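Local coordinates for Rod shape-determining protein (MreC) (Helicobacter pylori, PDB 5LP5) that binds penicillin-binding protein 2 and probably helps organise cell wall elongation, and so cell shape, at residues Val179-Val184 / Tyr220-Ala225; Leu149-Arg154 / Ala230-Ala235; Glu122-Gly127 / Leu243-Asn248; Thr96-Thr101 / Asn115-Leu120. One frame throughout, in Å; residues are numbered along the deposited sequence.

Interaction 1 (Val179-Val184 / Tyr220-Ala225); sequences VVDFIV and YTYKSA
Val180 and Ala225 pair across two antiparallel strands whose short axes run 165° apart and approach to 4.7 Å. Val180 N reaches Ala225 O at 2.7 Å and the reverse bond closes the pair; Ile183 and Lys223 make a second hydrogen-bonded pair, with Lys223 N to Ile183 O at 2.8 Å. Between them the register slips by one residue, so Asp181 and Phe182 together face Ser224, and Phe182 takes positive phi (67°).

Val180, Ile183, Lys223 and Ala225 share one face of the sheet, where Ile183 CD1 meets Ala225 CB at 4.0 Å. The bent Lys223 chain passes Val184 O and carries NZ to the carbonyls of Pro185 and Ala187. On the other side, Ser224 OG donates to Asp181 OD1 at 2.5 Å, arriving from above the carboxylate plane. A water bonded to Tyr222 OH also donates weakly to that oxygen. Tyr222 CG sits between the backbone N and carbonyl carbon (chi1 71°), which brings the ring alongside Phe182; Phe182 CD1 lies over its face, 3.8 Å from Tyr222 CE1. Both rings pack on Pro147 of the penicillin-binding protein 2 chain, and Phe182 O accepts a bond from Tyr127 OH of that chain.

The arrangement is a beta bulge between strands 178-183 and 223-228 of the second antiparallel barrel, with its aromatic pair placed at the partner interface.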
loop_
_atom_site.group_PDB
_atom_site.type_symbol
_atom_site.label_atom_id
_atom_site.label_comp_id
_atom_site.label_asym_id
_atom_site.label_seq_id
_atom_site.Cartn_x
_atom_site.Cartn_y
_atom_site.Cartn_z
ATOM N N VAL C 179 -23.073 3.642 0.486
ATOM C CA VAL C 179 -21.806 2.934 0.279
ATOM C C VAL C 179 -20.802 3.294 1.352
ATOM O O VAL C 179 -20.762 4.440 1.798
ATOM C CB VAL C 179 -21.214 3.316 -1.086
ATOM C CG1 VAL C 179 -19.813 2.736 -1.245
ATOM C CG2 VAL C 179 -22.167 2.912 -2.222
ATOM N N VAL C 180 -20.016 2.315 1.790
ATOM C CA VAL C 180 -18.820 2.614 2.577
ATOM C C VAL C 180 -17.618 2.583 1.644
ATOM O O VAL C 180 -17.331 1.579 0.994
ATOM C CB VAL C 180 -18.587 1.615 3.725
ATOM C CG1 VAL C 180 -17.339 1.980 4.497
ATOM C CG2 VAL C 180 -19.792 1.561 4.651
ATOM N N ASP C 181 -16.912 3.689 1.602
ATOM C CA ASP C 181 -15.793 3.874 0.693
ATOM C C ASP C 181 -14.472 3.880 1.455
ATOM O O ASP C 181 -14.451 4.046 2.680
ATOM C CB ASP C 181 -15.981 5.213 -0.038
ATOM C CG ASP C 181 -16.432 5.039 -1.460
ATOM O OD1 ASP C 181 -15.839 4.154 -2.122
ATOM O OD2 ASP C 181 -17.356 5.779 -1.902
ATOM N N PHE C 182 -13.396 3.677 0.701
ATOM C CA PHE C 182 -12.018 3.872 1.170
ATOM C C PHE C 182 -11.516 2.908 2.244
ATOM O O PHE C 182 -10.753 3.269 3.125
ATOM C CB PHE C 182 -11.788 5.320 1.593
ATOM C CG PHE C 182 -12.303 6.333 0.606
ATOM C CD1 PHE C 182 -12.022 6.231 -0.761
ATOM C CD2 PHE C 182 -13.148 7.343 1.044
ATOM C CE1 PHE C 182 -12.533 7.157 -1.649
ATOM C CE2 PHE C 182 -13.635 8.298 0.161
ATOM C CZ PHE C 182 -13.328 8.203 -1.188
ATOM N N ILE C 183 -11.896 1.655 2.102
ATOM C CA ILE C 183 -11.489 0.578 3.003
ATOM C C ILE C 183 -10.175 -0.053 2.539
ATOM O O ILE C 183 -9.969 -0.290 1.343
ATOM C CB ILE C 183 -12.550 -0.525 2.998
ATOM C CG1 ILE C 183 -13.934 0.057 3.271
ATOM C CG2 ILE C 183 -12.232 -1.617 3.987
ATOM C CD1 ILE C 183 -15.086 -0.869 2.910
ATOM N N VAL C 184 -9.306 -0.365 3.486
ATOM C CA VAL C 184 -8.014 -0.976 3.139
ATOM C C VAL C 184 -8.219 -2.303 2.425
ATOM O O VAL C 184 -9.060 -3.078 2.809
ATOM C CB VAL C 184 -7.088 -1.174 4.377
ATOM C CG1 VAL C 184 -6.771 0.145 5.050
ATOM C CG2 VAL C 184 -7.732 -2.056 5.405
ATOM N N TYR C 220 -8.740 -1.718 -6.122
ATOM C CA TYR C 220 -7.281 -1.936 -6.112
ATOM C C TYR C 220 -6.506 -1.284 -4.955
ATOM O O TYR C 220 -5.851 -1.998 -4.163
ATOM C CB TYR C 220 -6.665 -1.545 -7.439
ATOM C CG TYR C 220 -7.459 -2.059 -8.622
ATOM C CD1 TYR C 220 -7.472 -3.404 -8.945
ATOM C CD2 TYR C 220 -8.227 -1.194 -9.387
ATOM C CE1 TYR C 220 -8.198 -3.870 -10.031
ATOM C CE2 TYR C 220 -8.952 -1.644 -10.475
ATOM C CZ TYR C 220 -8.932 -2.980 -10.795
ATOM O OH TYR C 220 -9.640 -3.431 -11.888
ATOM N N THR C 221 -6.569 0.043 -4.849
ATOM C CA THR C 221 -5.873 0.727 -3.743
ATOM C C THR C 221 -6.762 0.769 -2.483
ATOM O O THR C 221 -6.309 1.053 -1.375
ATOM C CB THR C 221 -5.369 2.136 -4.115
ATOM O OG1 THR C 221 -6.383 3.111 -3.875
ATOM C CG2 THR C 221 -4.934 2.188 -5.589
ATOM N N TYR C 222 -8.032 0.456 -2.678
ATOM C CA TYR C 222 -9.010 0.413 -1.626
ATOM C C TYR C 222 -10.222 -0.392 -2.119
ATOM O O TYR C 222 -10.324 -0.719 -3.304
ATOM C CB TYR C 222 -9.417 1.843 -1.258
ATOM C CG TYR C 222 -10.259 2.544 -2.297
ATOM C CD1 TYR C 222 -11.642 2.617 -2.162
ATOM C CD2 TYR C 222 -9.675 3.133 -3.416
ATOM C CE1 TYR C 222 -12.419 3.276 -3.097
ATOM C CE2 TYR C 222 -10.444 3.800 -4.364
ATOM C CZ TYR C 222 -11.813 3.852 -4.206
ATOM O OH TYR C 222 -12.568 4.491 -5.147
ATOM N N LYS C 223 -11.127 -0.705 -1.191
ATOM C CA LYS C 223 -12.365 -1.400 -1.500
ATOM C C LYS C 223 -13.529 -0.594 -1.011
ATOM O O LYS C 223 -13.376 0.269 -0.165
ATOM C CB LYS C 223 -12.418 -2.727 -0.761
ATOM C CG LYS C 223 -11.609 -3.848 -1.390
ATOM C CD LYS C 223 -11.752 -5.158 -0.603
ATOM C CE LYS C 223 -11.298 -5.034 0.852
ATOM N NZ LYS C 223 -10.952 -6.348 1.444
ATOM N N SER C 224 -14.703 -0.913 -1.541
ATOM C CA SER C 224 -15.949 -0.300 -1.123
ATOM C C SER C 224 -16.920 -1.379 -0.690
ATOM O O SER C 224 -16.803 -2.521 -1.098
ATOM C CB SER C 224 -16.584 0.476 -2.287
ATOM O OG SER C 224 -15.881 1.661 -2.613
ATOM N N ALA C 225 -17.893 -0.992 0.118
ATOM C CA ALA C 225 -18.930 -1.895 0.559
ATOM C C ALA C 225 -20.262 -1.236 0.358
ATOM O O ALA C 225 -20.511 -0.150 0.869
ATOM C CB ALA C 225 -18.752 -2.248 2.032
HETATM O O HOH W 1 -15.193 4.652 -5.495
#

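Interaction 2 (Leu149-Arg154 / Ala230-Ala235); sequences LNAHKR and AFLSGA
The type II beta turn from Leu149 to His152, closed by the bond from His152 N to Leu149 O, meets the loop Ala230-Ala235 where the two connections between the barrels of MreC pass each other. Asn150, the second residue of that turn, does most of the work. Its ND2 donates to Phe231 O at 3.1 Å; the oxygen lies close to the plane of the amide, while the donor is tilted 19° from the carbonyl plane. The same nitrogen also donates to Ala134 O, and OD1 takes the hydroxyl of Tyr157, so both ends of the buried amide are held and its rotation is fixed.

Phe231 turns CG anti to its backbone N (chi1 171°), bringing the ring edge toward the turn: Leu149 CD1 comes to 4.3 Å from Phe231 CE2, near the ring plane, and Asn150 ND2 also lies by that edge. The amide and ring planes are 48° apart. At the turn's third residue, Ala151 CB packs against Leu232 CD2 at 3.9 Å. A water between the two backbones donates to Asn150 O at 2.7 Å and to Leu232 O at 3.0 Å, tying one carbonyl to the other.

Around this junction, Leu149 rests on Val112 of strand 111-114 and Phe231 on Ile135 of strand 134-141, both in the first barrel, whereas Asn150 touches Leu178 of strand 178-183 in the second. Leu232 packs on Ser186 of the second subunit, so the junction also borders another copy of MreC.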
loop_
_atom_site.group_PDB
_atom_site.type_symbol
_atom_site.label_atom_id
_atom_site.label_comp_id
_atom_site.label_asym_id
_atom_site.label_seq_id
_atom_site.Cartn_x
_atom_site.Cartn_y
_atom_site.Cartn_z
ATOM N N LEU C 149 -29.644 13.872 4.079
ATOM C CA LEU C 149 -29.873 12.492 4.477
ATOM C C LEU C 149 -28.948 11.521 3.755
ATOM O O LEU C 149 -28.214 11.896 2.853
ATOM C CB LEU C 149 -31.331 12.117 4.220
ATOM C CG LEU C 149 -32.361 13.049 4.880
ATOM C CD1 LEU C 149 -33.775 12.625 4.536
ATOM C CD2 LEU C 149 -32.194 13.109 6.394
ATOM N N ASN C 150 -29.001 10.258 4.167
ATOM C CA ASN C 150 -28.167 9.203 3.578
ATOM C C ASN C 150 -28.355 9.227 2.048
ATOM O O ASN C 150 -29.469 9.268 1.524
ATOM C CB ASN C 150 -28.530 7.795 4.079
ATOM C CG ASN C 150 -27.927 7.449 5.423
ATOM O OD1 ASN C 150 -26.845 7.928 5.791
ATOM N ND2 ASN C 150 -28.621 6.572 6.168
ATOM N N ALA C 151 -27.239 9.249 1.342
ATOM C CA ALA C 151 -27.238 9.230 -0.125
ATOM C C ALA C 151 -27.341 10.588 -0.766
ATOM O O ALA C 151 -27.203 10.670 -1.987
ATOM C CB ALA C 151 -28.302 8.291 -0.695
ATOM N N HIS C 152 -27.491 11.657 0.017
ATOM C CA HIS C 152 -27.282 13.019 -0.523
ATOM C C HIS C 152 -25.800 13.255 -0.847
ATOM O O HIS C 152 -24.923 12.748 -0.166
ATOM C CB HIS C 152 -27.819 14.094 0.451
ATOM C CG HIS C 152 -27.837 15.490 -0.110
ATOM N ND1 HIS C 152 -28.333 15.786 -1.359
ATOM C CD2 HIS C 152 -27.406 16.667 0.404
ATOM C CE1 HIS C 152 -28.234 17.086 -1.578
ATOM N NE2 HIS C 152 -27.656 17.639 -0.530
ATOM N N LYS C 153 -25.533 14.029 -1.885
ATOM C CA LYS C 153 -24.177 14.442 -2.265
ATOM C C LYS C 153 -23.302 14.927 -1.083
ATOM O O LYS C 153 -22.099 14.730 -1.064
ATOM C CB LYS C 153 -24.286 15.562 -3.334
ATOM C CG LYS C 153 -23.025 15.953 -4.082
ATOM C CD LYS C 153 -23.310 17.071 -5.083
ATOM C CE LYS C 153 -22.005 17.641 -5.648
ATOM N NZ LYS C 153 -22.195 18.422 -6.903
ATOM N N ARG C 154 -23.924 15.598 -0.125
ATOM C CA ARG C 154 -23.212 16.251 0.980
ATOM C C ARG C 154 -23.153 15.411 2.252
ATOM O O ARG C 154 -22.499 15.796 3.226
ATOM C CB ARG C 154 -23.926 17.555 1.332
ATOM C CG ARG C 154 -23.893 18.591 0.215
ATOM C CD ARG C 154 -24.413 19.931 0.663
ATOM N NE ARG C 154 -23.734 20.410 1.871
ATOM C CZ ARG C 154 -24.046 21.527 2.519
ATOM N NH1 ARG C 154 -25.016 22.297 2.065
ATOM N NH2 ARG C 154 -23.389 21.867 3.621
ATOM N N ALA C 230 -29.954 -0.174 5.359
ATOM C CA ALA C 230 -29.648 1.172 5.811
ATOM C C ALA C 230 -30.840 2.045 5.506
ATOM O O ALA C 230 -31.646 1.710 4.628
ATOM C CB ALA C 230 -28.417 1.715 5.119
ATOM N N PHE C 231 -30.952 3.161 6.220
ATOM C CA PHE C 231 -32.007 4.109 5.933
ATOM C C PHE C 231 -31.796 4.749 4.579
ATOM O O PHE C 231 -30.734 5.300 4.313
ATOM C CB PHE C 231 -32.066 5.226 6.985
ATOM C CG PHE C 231 -32.995 6.335 6.599
ATOM C CD1 PHE C 231 -34.363 6.173 6.717
ATOM C CD2 PHE C 231 -32.508 7.515 6.050
ATOM C CE1 PHE C 231 -35.231 7.170 6.313
ATOM C CE2 PHE C 231 -33.358 8.501 5.635
ATOM C CZ PHE C 231 -34.720 8.349 5.795
ATOM N N LEU C 232 -32.810 4.671 3.723
ATOM C CA LEU C 232 -32.873 5.497 2.497
ATOM C C LEU C 232 -34.180 6.295 2.376
ATOM O O LEU C 232 -34.210 7.471 2.670
ATOM C CB LEU C 232 -32.661 4.651 1.201
ATOM C CG LEU C 232 -31.250 4.129 0.929
ATOM C CD1 LEU C 232 -31.212 3.231 -0.287
ATOM C CD2 LEU C 232 -30.282 5.294 0.755
ATOM N N SER C 233 -35.237 5.634 1.902
ATOM C CA SER C 233 -36.414 6.265 1.351
ATOM C C SER C 233 -37.547 6.052 2.337
ATOM O O SER C 233 -38.675 6.227 1.945
ATOM C CB SER C 233 -36.756 5.530 -0.002
ATOM O OG SER C 233 -37.188 6.321 -1.132
ATOM N N GLY C 234 -37.280 5.682 3.599
ATOM C CA GLY C 234 -38.335 5.154 4.475
ATOM C C GLY C 234 -38.957 6.171 5.418
ATOM O O GLY C 234 -38.285 6.676 6.313
ATOM N N ALA C 235 -40.253 6.426 5.254
ATOM C CA ALA C 235 -40.902 7.551 5.906
ATOM C C ALA C 235 -41.058 7.430 7.416
ATOM O O ALA C 235 -41.253 8.446 8.094
ATOM C CB ALA C 235 -42.260 7.806 5.284
HETATM O O HOH W 2 -32.117 9.490 2.025
#

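Interaction 3 (Glu122-Gly127 / Leu243-Asn248); sequences ENKIYG and LSDVKN
Gly127 and Ser244 form an antiparallel hydrogen-bonded pair where strands 125-129 and 241-246 meet to close the barrel, the six-stranded one that holds both ends of the modelled chain. Ser244 N donates to Gly127 O at 2.6 Å; the return bond from Gly127 N is weak.

Beside this pair, the Tyr126 ring is covered on both faces, with Leu243 CD2 over one and Lys124 CG over the other, each offset toward the rim. Leu243 swings CG anti to its backbone N (chi1 -171°), and CD1 then lies 3.5 Å from Tyr126 CB. The ring edge faces Ser244 O, and Tyr126 CE1 comes within 3.7 Å of Asp245 CG, whose carboxylate stands 80° to the ring. Tyr126 OH accepts from Glu121 N, which pins the far end of the ring.

Lys124 is fully extended from a chi1 of -172° and runs past the ring to meet Asp245 in a salt bridge, the side chains crossing at about a right angle. Lys247 NZ also bridges Asp245 OD2, through a weak hydrogen bond, which makes a small charge network here. Lys124 NZ bonds Asp245 OD1 at 2.9 Å, on the syn side but tilted from the carboxylate plane, and also Val246 O at 3.0 Å, from above the carbonyl plane.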
loop_
_atom_site.group_PDB
_atom_site.type_symbol
_atom_site.label_atom_id
_atom_site.label_comp_id
_atom_site.label_asym_id
_atom_site.label_seq_id
_atom_site.Cartn_x
_atom_site.Cartn_y
_atom_site.Cartn_z
ATOM N N GLU C 122 -22.702 27.369 13.640
ATOM C CA GLU C 122 -22.906 27.411 12.228
ATOM C C GLU C 122 -21.785 26.634 11.557
ATOM O O GLU C 122 -20.641 26.681 11.982
ATOM C CB GLU C 122 -22.958 28.860 11.743
ATOM C CG GLU C 122 -23.598 29.007 10.363
ATOM C CD GLU C 122 -23.994 30.411 10.015
ATOM O OE1 GLU C 122 -24.519 31.118 10.908
ATOM O OE2 GLU C 122 -23.788 30.777 8.841
ATOM N N ASN C 123 -22.153 25.879 10.529
ATOM C CA ASN C 123 -21.218 25.090 9.737
ATOM C C ASN C 123 -20.639 23.874 10.455
ATOM O O ASN C 123 -19.915 23.094 9.839
ATOM C CB ASN C 123 -20.091 25.950 9.188
ATOM C CG ASN C 123 -20.607 27.121 8.396
ATOM O OD1 ASN C 123 -20.430 28.267 8.811
ATOM N ND2 ASN C 123 -21.282 26.842 7.264
ATOM N N LYS C 124 -20.954 23.687 11.733
ATOM C CA LYS C 124 -20.590 22.448 12.384
ATOM C C LYS C 124 -21.496 21.375 11.830
ATOM O O LYS C 124 -22.698 21.611 11.653
ATOM C CB LYS C 124 -20.766 22.539 13.890
ATOM C CG LYS C 124 -20.215 21.323 14.619
ATOM C CD LYS C 124 -20.514 21.372 16.105
ATOM C CE LYS C 124 -20.112 20.065 16.762
ATOM N NZ LYS C 124 -20.347 20.049 18.200
ATOM N N ILE C 125 -20.924 20.213 11.544
ATOM C CA ILE C 125 -21.689 19.107 11.000
ATOM C C ILE C 125 -22.200 18.190 12.109
ATOM O O ILE C 125 -21.411 17.571 12.823
ATOM C CB ILE C 125 -20.836 18.263 10.047
ATOM C CG1 ILE C 125 -20.318 19.107 8.892
ATOM C CG2 ILE C 125 -21.635 17.090 9.521
ATOM C CD1 ILE C 125 -19.075 18.530 8.253
ATOM N N TYR C 126 -23.520 18.105 12.234
ATOM C CA TYR C 126 -24.179 17.286 13.240
ATOM C C TYR C 126 -24.692 16.001 12.624
ATOM O O TYR C 126 -24.904 15.935 11.431
ATOM C CB TYR C 126 -25.350 18.059 13.864
ATOM C CG TYR C 126 -24.933 19.310 14.603
ATOM C CD1 TYR C 126 -24.418 19.243 15.891
ATOM C CD2 TYR C 126 -25.024 20.562 14.005
ATOM C CE1 TYR C 126 -24.018 20.388 16.567
ATOM C CE2 TYR C 126 -24.632 21.709 14.679
ATOM C CZ TYR C 126 -24.127 21.619 15.962
ATOM O OH TYR C 126 -23.722 22.735 16.654
ATOM N N GLY C 127 -24.872 14.979 13.450
ATOM C CA GLY C 127 -25.420 13.702 12.996
ATOM C C GLY C 127 -26.912 13.663 13.245
ATOM O O GLY C 127 -27.406 14.285 14.178
ATOM N N LEU C 243 -30.854 15.084 16.982
ATOM C CA LEU C 243 -29.613 15.669 16.483
ATOM C C LEU C 243 -28.456 15.267 17.356
ATOM O O LEU C 243 -28.519 15.376 18.585
ATOM C CB LEU C 243 -29.723 17.191 16.500
ATOM C CG LEU C 243 -28.617 17.981 15.812
ATOM C CD1 LEU C 243 -28.789 17.988 14.305
ATOM C CD2 LEU C 243 -28.709 19.434 16.262
ATOM N N SER C 244 -27.366 14.835 16.741
ATOM C CA SER C 244 -26.198 14.373 17.495
ATOM C C SER C 244 -25.122 15.433 17.620
ATOM O O SER C 244 -24.455 15.730 16.643
ATOM C CB SER C 244 -25.598 13.146 16.830
ATOM O OG SER C 244 -24.355 12.858 17.437
ATOM N N ASP C 245 -24.948 15.967 18.832
ATOM C CA ASP C 245 -23.986 17.037 19.120
ATOM C C ASP C 245 -22.820 16.487 19.955
ATOM O O ASP C 245 -22.972 16.295 21.168
ATOM C CB ASP C 245 -24.696 18.180 19.863
ATOM C CG ASP C 245 -23.782 19.423 20.085
ATOM O OD1 ASP C 245 -22.583 19.373 19.860
ATOM O OD2 ASP C 245 -24.237 20.487 20.483
ATOM N N VAL C 246 -21.676 16.245 19.313
ATOM C CA VAL C 246 -20.479 15.717 20.002
ATOM C C VAL C 246 -19.597 16.891 20.390
ATOM O O VAL C 246 -19.215 17.670 19.528
ATOM C CB VAL C 246 -19.667 14.790 19.071
ATOM C CG1 VAL C 246 -18.355 14.403 19.705
ATOM C CG2 VAL C 246 -20.449 13.536 18.710
ATOM N N LYS C 247 -19.319 17.014 21.680
ATOM C CA LYS C 247 -18.715 18.223 22.210
ATOM C C LYS C 247 -17.331 18.415 21.578
ATOM O O LYS C 247 -16.492 17.507 21.606
ATOM C CB LYS C 247 -18.701 18.209 23.758
ATOM C CG LYS C 247 -20.096 18.398 24.382
ATOM C CD LYS C 247 -20.710 19.784 24.089
ATOM C CE LYS C 247 -22.192 19.727 23.687
ATOM N NZ LYS C 247 -22.758 21.083 23.400
ATOM N N ASN C 248 -17.125 19.582 20.954
ATOM C CA ASN C 248 -15.956 19.785 20.095
ATOM C C ASN C 248 -14.784 20.241 20.919
ATOM O O ASN C 248 -14.802 20.089 22.135
ATOM C CB ASN C 248 -16.244 20.714 18.885
ATOM C CG ASN C 248 -17.041 21.959 19.243
ATOM O OD1 ASN C 248 -17.399 22.179 20.397
ATOM N ND2 ASN C 248 -17.324 22.780 18.232
#

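Interaction 4 (Thr96-Thr101 / Asn115-Leu120); sequences TPTFMT and NPIVNL
Asn115, the first residue of the segment, meets Phe99 with both backbone and side chain. Its N donates to Phe99 O at 3.0 Å in a nearly straight bond that arrives almost head-on to the carbonyl. Asn115 CB then sits over one face of the Phe99 ring, 3.9 Å from the ring centroid, in a CH-pi contact. With CG anti to the backbone N (chi1 -159°), the amide runs alongside the ring in the same direction, the two planes 33° apart, and Asn115 ND2 comes to 3.5 Å from Phe99 CZ. Phe99 contributes by holding its own CG between backbone N and carbonyl carbon (chi1 57°), which puts the ring beside the asparagine. The methyl CG2 of Thr101 lies 4.1 Å from Asn115 N.

Beyond Pro116, Ile117 sends its extended side chain back across the strand. Its CD1 is the touching atom, 3.7 Å from Thr98 CB, 3.5 Å from Pro97 O and at the limit of contact with Thr96 CG2. The isoleucine and Thr98 side chains cross at about a right angle. Farther on, the Leu120 side chain touches Leu243 of strand 241-246.

The segment thus folds from the end of strand 111-114 over strand 93-103, which bonds through Thr101 to Ser113 on one side and through Thr96 and Thr98 to strand 241-246 on the other; Met100 packs on Leu200 of the second subunit.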
loop_
_atom_site.group_PDB
_atom_site.type_symbol
_atom_site.label_atom_id
_atom_site.label_comp_id
_atom_site.label_asym_id
_atom_site.label_seq_id
_atom_site.Cartn_x
_atom_site.Cartn_y
_atom_site.Cartn_z
ATOM N N THR C 96 -30.454 15.865 20.904
ATOM C CA THR C 96 -31.548 16.831 21.053
ATOM C C THR C 96 -32.569 16.566 19.986
ATOM O O THR C 96 -32.207 16.371 18.841
ATOM C CB THR C 96 -31.047 18.274 20.899
ATOM O OG1 THR C 96 -29.847 18.425 21.642
ATOM C CG2 THR C 96 -32.034 19.243 21.430
ATOM N N PRO C 97 -33.855 16.559 20.337
ATOM C CA PRO C 97 -34.844 16.257 19.328
ATOM C C PRO C 97 -35.054 17.391 18.334
ATOM O O PRO C 97 -34.777 18.548 18.626
ATOM C CB PRO C 97 -36.103 15.972 20.152
ATOM C CG PRO C 97 -35.924 16.705 21.431
ATOM C CD PRO C 97 -34.452 16.688 21.674
ATOM N N THR C 98 -35.516 17.031 17.149
ATOM C CA THR C 98 -35.677 17.966 16.045
ATOM C C THR C 98 -36.709 17.335 15.155
ATOM O O THR C 98 -36.945 16.102 15.253
ATOM C CB THR C 98 -34.348 18.193 15.249
ATOM O OG1 THR C 98 -34.549 19.146 14.183
ATOM C CG2 THR C 98 -33.808 16.881 14.658
ATOM N N PHE C 99 -37.315 18.145 14.292
ATOM C CA PHE C 99 -38.230 17.568 13.346
ATOM C C PHE C 99 -38.220 18.326 12.056
ATOM O O PHE C 99 -37.850 19.486 12.035
ATOM C CB PHE C 99 -39.648 17.507 13.931
ATOM C CG PHE C 99 -40.184 18.831 14.359
ATOM C CD1 PHE C 99 -41.049 19.501 13.518
ATOM C CD2 PHE C 99 -39.824 19.425 15.571
ATOM C CE1 PHE C 99 -41.596 20.728 13.875
ATOM C CE2 PHE C 99 -40.350 20.665 15.923
ATOM C CZ PHE C 99 -41.250 21.307 15.081
ATOM N N MET C 100 -38.624 17.642 10.986
ATOM C CA MET C 100 -38.617 18.252 9.668
ATOM C C MET C 100 -39.913 19.017 9.440
ATOM O O MET C 100 -40.979 18.579 9.820
ATOM C CB MET C 100 -38.326 17.227 8.563
ATOM C CG MET C 100 -39.479 16.350 8.145
ATOM S SD MET C 100 -38.959 15.131 6.927
ATOM C CE MET C 100 -39.133 16.069 5.406
ATOM N N THR C 101 -39.801 20.172 8.806
ATOM C CA THR C 101 -40.975 20.975 8.442
ATOM C C THR C 101 -41.413 20.741 7.013
ATOM O O THR C 101 -42.587 20.809 6.684
ATOM C CB THR C 101 -40.704 22.477 8.598
ATOM O OG1 THR C 101 -39.744 22.918 7.614
ATOM C CG2 THR C 101 -40.249 22.771 10.042
ATOM N N ASN C 115 -36.631 22.178 11.956
ATOM C CA ASN C 115 -37.006 23.244 12.838
ATOM C C ASN C 115 -35.786 23.714 13.620
ATOM O O ASN C 115 -35.064 22.881 14.189
ATOM C CB ASN C 115 -38.047 22.766 13.811
ATOM C CG ASN C 115 -38.825 23.906 14.408
ATOM O OD1 ASN C 115 -39.247 24.816 13.680
ATOM N ND2 ASN C 115 -38.986 23.907 15.730
ATOM N N PRO C 116 -35.539 25.041 13.655
ATOM C CA PRO C 116 -34.397 25.618 14.362
ATOM C C PRO C 116 -34.200 25.072 15.762
ATOM O O PRO C 116 -35.171 24.745 16.442
ATOM C CB PRO C 116 -34.754 27.102 14.456
ATOM C CG PRO C 116 -35.631 27.355 13.290
ATOM C CD PRO C 116 -36.334 26.077 12.974
ATOM N N ILE C 117 -32.943 24.980 16.184
ATOM C CA ILE C 117 -32.594 24.531 17.527
ATOM C C ILE C 117 -31.670 25.553 18.178
ATOM O O ILE C 117 -30.683 25.968 17.594
ATOM C CB ILE C 117 -31.905 23.147 17.504
ATOM C CG1 ILE C 117 -32.903 22.044 17.145
ATOM C CG2 ILE C 117 -31.203 22.858 18.839
ATOM C CD1 ILE C 117 -32.309 20.650 17.197
ATOM N N VAL C 118 -31.997 25.926 19.405
ATOM C CA VAL C 118 -31.293 26.967 20.127
ATOM C C VAL C 118 -29.768 26.725 20.185
ATOM O O VAL C 118 -29.298 25.586 20.187
ATOM C CB VAL C 118 -31.925 27.137 21.532
ATOM C CG1 VAL C 118 -31.070 27.994 22.467
ATOM C CG2 VAL C 118 -33.318 27.742 21.393
ATOM N N ASN C 119 -29.032 27.839 20.209
ATOM C CA ASN C 119 -27.566 27.908 20.016
ATOM C C ASN C 119 -26.814 26.650 19.563
ATOM O O ASN C 119 -26.165 25.949 20.332
ATOM C CB ASN C 119 -26.839 28.654 21.170
ATOM C CG ASN C 119 -27.405 28.335 22.542
ATOM O OD1 ASN C 119 -27.674 27.165 22.860
ATOM N ND2 ASN C 119 -27.577 29.383 23.371
ATOM N N LEU C 120 -26.912 26.405 18.267
ATOM C CA LEU C 120 -26.016 25.520 17.573
ATOM C C LEU C 120 -24.925 26.380 16.974
ATOM O O LEU C 120 -25.070 27.598 16.878
ATOM C CB LEU C 120 -26.738 24.793 16.452
ATOM C CG LEU C 120 -27.836 23.823 16.878
ATOM C CD1 LEU C 120 -28.567 23.261 15.681
ATOM C CD2 LEU C 120 -27.240 22.683 17.675
#

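From the N terminus, interaction 4 closes first, a short loop within the first barrel, before any other contact opens. The other three are then nested: interaction 3 opens at residues 122-127 and closes last, at the C terminus; interaction 2 lies inside it, and interaction 1 inside interaction 2. None of the loops cross. Interactions 3 and 4 touch through Leu243, whose N lies 2.6 Å from Thr96 O, a probable hydrogen bond, and both belong to the first barrel, where strands 93-103 and 241-246 are neighbours. Interaction 1 joins two neighbouring strands of the second barrel, about 34 Å from interaction 4 between centres. Interaction 2 stands between the barrels, joining the two crossings of the chain.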